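Local coordinates for protein putative phosphohistidine phosphatase, SixA (Nakamurella multipartita, PDB 4HBZ) that is a putative phosphohistidine phosphatase that probably removes phosphate from phosphorylated substrates, as other members of the histidine phosphatase superfamily do, at residues V67-A71 / A72-Q76; D44-R47 / A48-A52; G53-L56 / R57-P61. All coordinates share one frame; numbering follows the deposited sequence.

Contact 1: residues V67-A71 / A72-Q76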
loop_
_atom_site.group_PDB
_atom_site.type_symbol
_atom_site.label_atom_id
_atom_site.label_comp_id
_atom_site.label_asym_id
_atom_site.label_seq_id
_atom_site.Cartn_x
_atom_site.Cartn_y
_atom_site.Cartn_z
ATOM N N VAL A 67 -5.259 -5.457 3.446
ATOM C CA VAL A 67 -4.551 -6.705 3.067
ATOM C C VAL A 67 -3.152 -6.562 3.676
ATOM O O VAL A 67 -2.426 -5.580 3.373
ATOM C CB VAL A 67 -4.492 -6.953 1.554
ATOM C CG1 VAL A 67 -4.010 -8.368 1.303
ATOM C CG2 VAL A 67 -5.867 -6.691 0.887
ATOM N N CYS A 68 -2.750 -7.510 4.531
ATOM C CA CYS A 68 -1.554 -7.355 5.328
ATOM C C CYS A 68 -0.700 -8.615 5.330
ATOM O O CYS A 68 -1.209 -9.696 5.535
ATOM C CB CYS A 68 -1.963 -7.017 6.764
ATOM S SG CYS A 68 -0.619 -6.548 7.894
ATOM N N SER A 69 0.596 -8.461 5.099
ATOM C CA SER A 69 1.538 -9.559 5.309
ATOM C C SER A 69 1.434 -10.120 6.729
ATOM O O SER A 69 1.215 -9.400 7.698
ATOM C CB SER A 69 2.954 -9.049 5.079
ATOM O OG SER A 69 3.906 -9.992 5.463
ATOM N N THR A 70 1.634 -11.423 6.846
ATOM C CA THR A 70 1.562 -12.119 8.121
ATOM C C THR A 70 2.777 -11.867 9.026
ATOM O O THR A 70 2.752 -12.213 10.202
ATOM C CB THR A 70 1.402 -13.609 7.906
ATOM O OG1 THR A 70 2.421 -14.040 6.984
ATOM C CG2 THR A 70 -0.023 -13.923 7.361
ATOM N N ALA A 71 3.830 -11.235 8.506
ATOM C CA ALA A 71 5.024 -10.976 9.317
ATOM C C ALA A 71 4.636 -10.128 10.547
ATOM O O ALA A 71 3.740 -9.248 10.465
ATOM C CB ALA A 71 6.087 -10.267 8.530
ATOM N N ALA A 72 5.337 -10.331 11.643
ATOM C CA ALA A 72 5.116 -9.498 12.857
ATOM C C ALA A 72 5.217 -7.995 12.517
ATOM O O ALA A 72 4.429 -7.194 12.966
ATOM C CB ALA A 72 6.062 -9.869 13.969
ATOM N N ARG A 73 6.195 -7.610 11.714
ATOM C CA ARG A 73 6.446 -6.201 11.501
ATOM C C ARG A 73 5.377 -5.492 10.718
ATOM O O ARG A 73 5.096 -4.305 10.941
ATOM C CB ARG A 73 7.835 -5.975 10.880
ATOM C CG ARG A 73 8.081 -6.644 9.511
ATOM C CD ARG A 73 9.577 -6.635 9.222
ATOM N NE ARG A 73 9.990 -7.301 7.983
ATOM C CZ ARG A 73 10.340 -8.596 7.894
ATOM N NH1 ARG A 73 10.127 -9.467 8.897
ATOM N NH2 ARG A 73 10.888 -9.048 6.782
ATOM N N THR A 74 4.753 -6.198 9.778
ATOM C CA THR A 74 3.615 -5.681 9.039
ATOM C C THR A 74 2.342 -5.665 9.926
ATOM O O THR A 74 1.613 -4.694 9.972
ATOM C CB THR A 74 3.411 -6.490 7.732
ATOM O OG1 THR A 74 3.613 -7.873 8.023
ATOM C CG2 THR A 74 4.449 -6.082 6.685
ATOM N N ARG A 75 2.106 -6.730 10.688
ATOM C CA ARG A 75 1.007 -6.764 11.672
ATOM C C ARG A 75 1.123 -5.610 12.669
ATOM O O ARG A 75 0.119 -4.943 12.945
ATOM C CB ARG A 75 0.988 -8.092 12.426
ATOM C CG ARG A 75 0.607 -9.282 11.593
ATOM C CD ARG A 75 0.730 -10.574 12.418
ATOM N NE ARG A 75 0.360 -11.774 11.684
ATOM C CZ ARG A 75 -0.885 -12.262 11.569
ATOM N NH1 ARG A 75 -1.930 -11.699 12.203
ATOM N NH2 ARG A 75 -1.060 -13.376 10.867
ATOM N N GLN A 76 2.324 -5.400 13.170
ATOM C CA GLN A 76 2.562 -4.368 14.165
ATOM C C GLN A 76 2.436 -2.983 13.569
ATOM O O GLN A 76 1.953 -2.044 14.217
ATOM C CB GLN A 76 3.947 -4.548 14.803
ATOM C CG GLN A 76 3.965 -5.749 15.746
ATOM C CD GLN A 76 5.350 -6.091 16.238
ATOM O OE1 GLN A 76 6.294 -5.369 15.992
ATOM N NE2 GLN A 76 5.500 -7.243 16.910
#
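Thr74 OG1 is turned back onto the carbonyls of Ala71 and Ser69, and here, among buried residues, the packing is tight. With OG1 set between the backbone N and the carbonyl carbon (chi1 41°), Thr74 OG1 lies 2.8 Å from Ala71 O and 2.9 Å from Ser69 O, one proton facing two acceptors. Thr74 CG2 rests 3.7 Å from Ser69 CB. Ala71 is the N-cap residue, and its carbonyl O also takes the first-turn bond from Arg75 N at 3.0 Å. Cys68 is directed toward the helix, with SG 3.6 Å from Thr74 O. This is the strand-to-helix corner of the beta-alpha-beta unit 65-69, 72-81, 86-90. Ser69 OG accepts from Ala71 N, an ST turn, and is also hydrogen-bonded to His120 NE2, while Arg73, beside His27, is salt-bridged to Asp36. By family likeness, Arg73, His27 and His120 probably line the phosphate pocket. The more solvent-facing side belongs to Arg75, whose extended chain runs alongside Thr70. Arg75 NE gives Thr70 O a bond of 2.8 Å, meeting the carbonyl from above its plane; looser is the touch of Arg75 NH2 on Thr70 CG2 at 3.7 Å. The guanidinium also makes a cation-pi contact with Tyr89.

Contact 2: residues D44-R47 / A48-A52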
loop_
_atom_site.group_PDB
_atom_site.type_symbol
_atom_site.label_atom_id
_atom_site.label_comp_id
_atom_site.label_asym_id
_atom_site.label_seq_id
_atom_site.Cartn_x
_atom_site.Cartn_y
_atom_site.Cartn_z
ATOM N N ASP A 44 11.555 3.405 16.996
ATOM C CA ASP A 44 11.370 4.417 15.938
ATOM C C ASP A 44 10.351 3.931 14.907
ATOM O O ASP A 44 9.542 4.734 14.414
ATOM C CB ASP A 44 12.684 4.733 15.235
ATOM C CG ASP A 44 13.649 5.585 16.084
ATOM O OD1 ASP A 44 13.242 6.298 17.007
ATOM O OD2 ASP A 44 14.843 5.524 15.766
ATOM N N GLY A 45 10.316 2.629 14.607
ATOM C CA GLY A 45 9.327 2.124 13.646
ATOM C C GLY A 45 7.909 2.247 14.194
ATOM O O GLY A 45 6.976 2.623 13.495
ATOM N N VAL A 46 7.739 2.016 15.505
ATOM C CA VAL A 46 6.441 2.232 16.118
ATOM C C VAL A 46 6.055 3.712 15.969
ATOM O O VAL A 46 4.920 4.015 15.611
ATOM C CB VAL A 46 6.426 1.838 17.593
ATOM C CG1 VAL A 46 5.108 2.259 18.238
ATOM C CG2 VAL A 46 6.596 0.325 17.767
ATOM N N ARG A 47 6.962 4.652 16.271
ATOM C CA ARG A 47 6.634 6.079 16.067
ATOM C C ARG A 47 6.264 6.393 14.592
ATOM O O ARG A 47 5.316 7.116 14.334
ATOM C CB ARG A 47 7.761 7.004 16.524
ATOM C CG ARG A 47 7.769 7.176 18.000
ATOM C CD ARG A 47 8.890 8.141 18.432
ATOM N NE ARG A 47 10.186 7.500 18.458
ATOM C CZ ARG A 47 10.648 6.756 19.472
ATOM N NH1 ARG A 47 11.839 6.200 19.379
ATOM N NH2 ARG A 47 9.919 6.558 20.571
ATOM N N ALA A 48 6.982 5.819 13.646
ATOM C CA ALA A 48 6.703 6.113 12.249
ATOM C C ALA A 48 5.328 5.554 11.859
ATOM O O ALA A 48 4.538 6.195 11.164
ATOM C CB ALA A 48 7.784 5.541 11.383
ATOM N N ALA A 49 5.016 4.348 12.281
ATOM C CA ALA A 49 3.718 3.756 11.919
ATOM C C ALA A 49 2.561 4.499 12.599
ATOM O O ALA A 49 1.474 4.668 12.038
ATOM C CB ALA A 49 3.708 2.290 12.338
ATOM N N THR A 50 2.808 4.930 13.831
ATOM C CA THR A 50 1.804 5.721 14.526
ATOM C C THR A 50 1.499 7.017 13.799
ATOM O O THR A 50 0.323 7.409 13.599
ATOM C CB THR A 50 2.281 6.000 15.958
ATOM O OG1 THR A 50 2.467 4.747 16.646
ATOM C CG2 THR A 50 1.291 6.881 16.706
ATOM N N ALA A 51 2.561 7.702 13.373
ATOM C CA ALA A 51 2.374 8.932 12.609
ATOM C C ALA A 51 1.655 8.715 11.307
ATOM O O ALA A 51 0.794 9.516 10.914
ATOM C CB ALA A 51 3.722 9.645 12.424
ATOM N N ALA A 52 1.997 7.632 10.627
ATOM C CA ALA A 52 1.341 7.316 9.362
ATOM C C ALA A 52 -0.145 7.064 9.563
ATOM O O ALA A 52 -0.987 7.573 8.809
ATOM C CB ALA A 52 1.996 6.105 8.728
#
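This is a one-turn contact along helix 43-59, in which Thr50 bends its hydroxyl back onto the carbonyl of Val46. Thr50 OG1 donates to Val46 O at 2.8 Å, and Thr50 N reaches the same oxygen at 2.9 Å. The two donors come from opposite faces of the carbonyl plane, so that one oxygen is gripped from both. The hydroxyl gets there because OG1 stands anti to the carbonyl carbon, beside the backbone N (chi1 -60°). Val46 CG1 passes 4.0 Å from Thr50 OG1, a light touch. Regular backbone bonds complete the turn, among them Ala49 N to Gly45 O. The helix belongs to a beta-alpha-beta crossover between parallel strands 20-26 and 65-69, which have strand 114-119 between them in the sheet. Small residues line the side that meets helix 72-81: Ala49, with CB 3.5 Å from Gly45 O, packs on Thr77 and Ala80, and Thr50 also touches Ala80. The exposed side carries charge. There the Arg47 chain bends at chi3 (-79°) and swings back toward the start of the helix, bringing NH1 2.8 Å from Asp44 OD1 in a salt bridge. The carboxylate oxygen lies at the guanidinium edge, near its plane, and is met on its anti side, from well out of the carboxylate plane.

Contact 3: residues G53-L56 / R57-P61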
loop_
_atom_site.group_PDB
_atom_site.type_symbol
_atom_site.label_atom_id
_atom_site.label_comp_id
_atom_site.label_asym_id
_atom_site.label_seq_id
_atom_site.Cartn_x
_atom_site.Cartn_y
_atom_site.Cartn_z
ATOM N N GLY A 53 -0.497 6.289 10.597
ATOM C CA GLY A 53 -1.925 6.092 10.922
ATOM C C GLY A 53 -2.711 7.355 11.184
ATOM O O GLY A 53 -3.863 7.537 10.782
ATOM N N GLN A 54 -2.093 8.248 11.957
ATOM C CA GLN A 54 -2.710 9.521 12.270
ATOM C C GLN A 54 -2.977 10.339 11.021
ATOM O O GLN A 54 -4.014 10.977 10.876
ATOM C CB GLN A 54 -1.839 10.270 13.294
ATOM C CG GLN A 54 -1.963 9.606 14.677
ATOM C CD GLN A 54 -0.947 10.093 15.685
ATOM O OE1 GLN A 54 -0.101 10.927 15.349
ATOM N NE2 GLN A 54 -0.992 9.586 16.890
ATOM N N TRP A 55 -2.025 10.330 10.089
ATOM C CA TRP A 55 -2.171 11.025 8.815
ATOM C C TRP A 55 -3.283 10.414 8.013
ATOM O O TRP A 55 -4.176 11.119 7.569
ATOM C CB TRP A 55 -0.858 11.027 8.021
ATOM C CG TRP A 55 -0.950 11.985 6.837
ATOM C CD1 TRP A 55 -0.482 13.221 6.814
ATOM C CD2 TRP A 55 -1.514 11.720 5.561
ATOM N NE1 TRP A 55 -0.755 13.797 5.618
ATOM C CE2 TRP A 55 -1.366 12.889 4.812
ATOM C CE3 TRP A 55 -2.128 10.631 4.980
ATOM C CZ2 TRP A 55 -1.858 12.987 3.488
ATOM C CZ3 TRP A 55 -2.601 10.733 3.674
ATOM C CH2 TRP A 55 -2.457 11.911 2.974
ATOM N N LEU A 56 -3.270 9.101 7.862
ATOM C CA LEU A 56 -4.308 8.383 7.082
ATOM C C LEU A 56 -5.695 8.650 7.642
ATOM O O LEU A 56 -6.605 8.960 6.874
ATOM C CB LEU A 56 -4.035 6.879 7.075
ATOM C CG LEU A 56 -2.828 6.461 6.221
ATOM C CD1 LEU A 56 -2.407 5.036 6.559
ATOM C CD2 LEU A 56 -3.093 6.649 4.740
ATOM N N ARG A 57 -5.853 8.555 8.963
ATOM C CA ARG A 57 -7.170 8.760 9.560
ATOM C C ARG A 57 -7.630 10.222 9.531
ATOM O O ARG A 57 -8.813 10.506 9.651
ATOM C CB ARG A 57 -7.217 8.196 10.976
ATOM C CG ARG A 57 -7.124 6.679 10.983
ATOM C CD ARG A 57 -7.204 6.079 12.361
ATOM N NE ARG A 57 -5.963 6.192 13.130
ATOM C CZ ARG A 57 -5.682 7.084 14.060
ATOM N NH1 ARG A 57 -4.504 7.014 14.680
ATOM N NH2 ARG A 57 -6.558 7.999 14.426
ATOM N N GLY A 58 -6.700 11.157 9.391
ATOM C CA GLY A 58 -7.047 12.548 9.296
ATOM C C GLY A 58 -7.274 13.073 7.907
ATOM O O GLY A 58 -7.893 14.134 7.747
ATOM N N HIS A 59 -6.767 12.380 6.889
ATOM C CA HIS A 59 -6.737 12.917 5.539
ATOM C C HIS A 59 -7.418 12.124 4.443
ATOM O O HIS A 59 -7.805 12.698 3.412
ATOM C CB HIS A 59 -5.287 13.139 5.088
ATOM C CG HIS A 59 -4.595 14.220 5.816
ATOM N ND1 HIS A 59 -3.933 14.031 7.012
ATOM C CD2 HIS A 59 -4.497 15.542 5.551
ATOM C CE1 HIS A 59 -3.431 15.179 7.429
ATOM N NE2 HIS A 59 -3.745 16.102 6.548
ATOM N N LEU A 60 -7.617 10.819 4.661
ATOM C CA LEU A 60 -8.280 9.952 3.669
ATOM C C LEU A 60 -9.574 9.431 4.219
ATOM O O LEU A 60 -9.765 9.349 5.415
ATOM C CB LEU A 60 -7.390 8.763 3.319
ATOM C CG LEU A 60 -6.039 9.050 2.671
ATOM C CD1 LEU A 60 -5.421 7.712 2.248
ATOM C CD2 LEU A 60 -6.153 10.010 1.534
ATOM N N PRO A 61 -10.468 8.975 3.318
ATOM C CA PRO A 61 -11.604 8.229 3.782
ATOM C C PRO A 61 -11.241 7.066 4.646
ATOM O O PRO A 61 -10.144 6.497 4.504
ATOM C CB PRO A 61 -12.281 7.774 2.464
ATOM C CG PRO A 61 -11.778 8.724 1.438
ATOM C CD PRO A 61 -10.357 8.959 1.850
HETATM O O HOH W 1 -8.335 6.735 6.616
#
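Trp55 carries its indole anti to the backbone N (chi1 -169°), and His59, one turn on, holds CG beside its own N (chi1 -68°); together these torsions lay the imidazole over one face of the indole. The imidazole and the five-membered ring form a face-to-face stack with centroids 3.8 Å apart and planes only 13° from parallel. The His59 CB follows over the larger ring, a CH-pi contact at 3.6 Å from the centroid of the Trp55 six-membered ring. What fixes the imidazole's rotation is a bond in its own plane: His59 ND1 donates to Trp55 O at 3.0 Å. That carbonyl also receives weak bonds from the backbone N atoms of Gly58 and His59. Helix 43-59 ends here: Leu60 is the first residue to leave helical angles. The last turn still closes with Leu60 N to Leu56 O at 3.1 Å, and a water lies 2.8 Å from Leu56 O and near Pro61 O, which of them it serves being unsettled. On the side facing the sheet, Leu60 packs against both Trp55 and Leu56: its CG lies 4.0 Å from Trp55 CZ3, and its CD1 lies 3.6 Å from Leu56 CD2. Leu56 and Leu60 both reach Val23 of strand 20-26, Leu56 also meets Phe159 and Leu60 Val161, so this end of the helix is seated on the central sheet of the fold. Trp55 extends the same apolar patch to Phe159 and to Leu180 of strand 177-182. On another side, beside the end of helix 72-81, Arg57 bends back across Gln54, putting NH1 3.6 Å from Gln54 CG with the amide and guanidinium planes nearly perpendicular. Arg57 NE donates to Thr81 O.

Contacts 2 and 3 follow each other on helix 43-59, their centres about 13 Å apart, the first toward its N-terminal end and the second at its C-terminal end. Contact 1 comes later in the chain, at the strand-to-helix corner of 65-69 and 72-81. Its centre lies about 14 Å from that of contact 2 and about 19 Å from that of contact 3, with nearest atoms about 5 Å and about 9 Å away, and it touches neither. Helix 72-81 relates all three: it starts in contact 1, runs beside contact 2 and reaches contact 3 where Thr81 meets Arg57. Of the three, contact 1 borders the probable phosphate pocket.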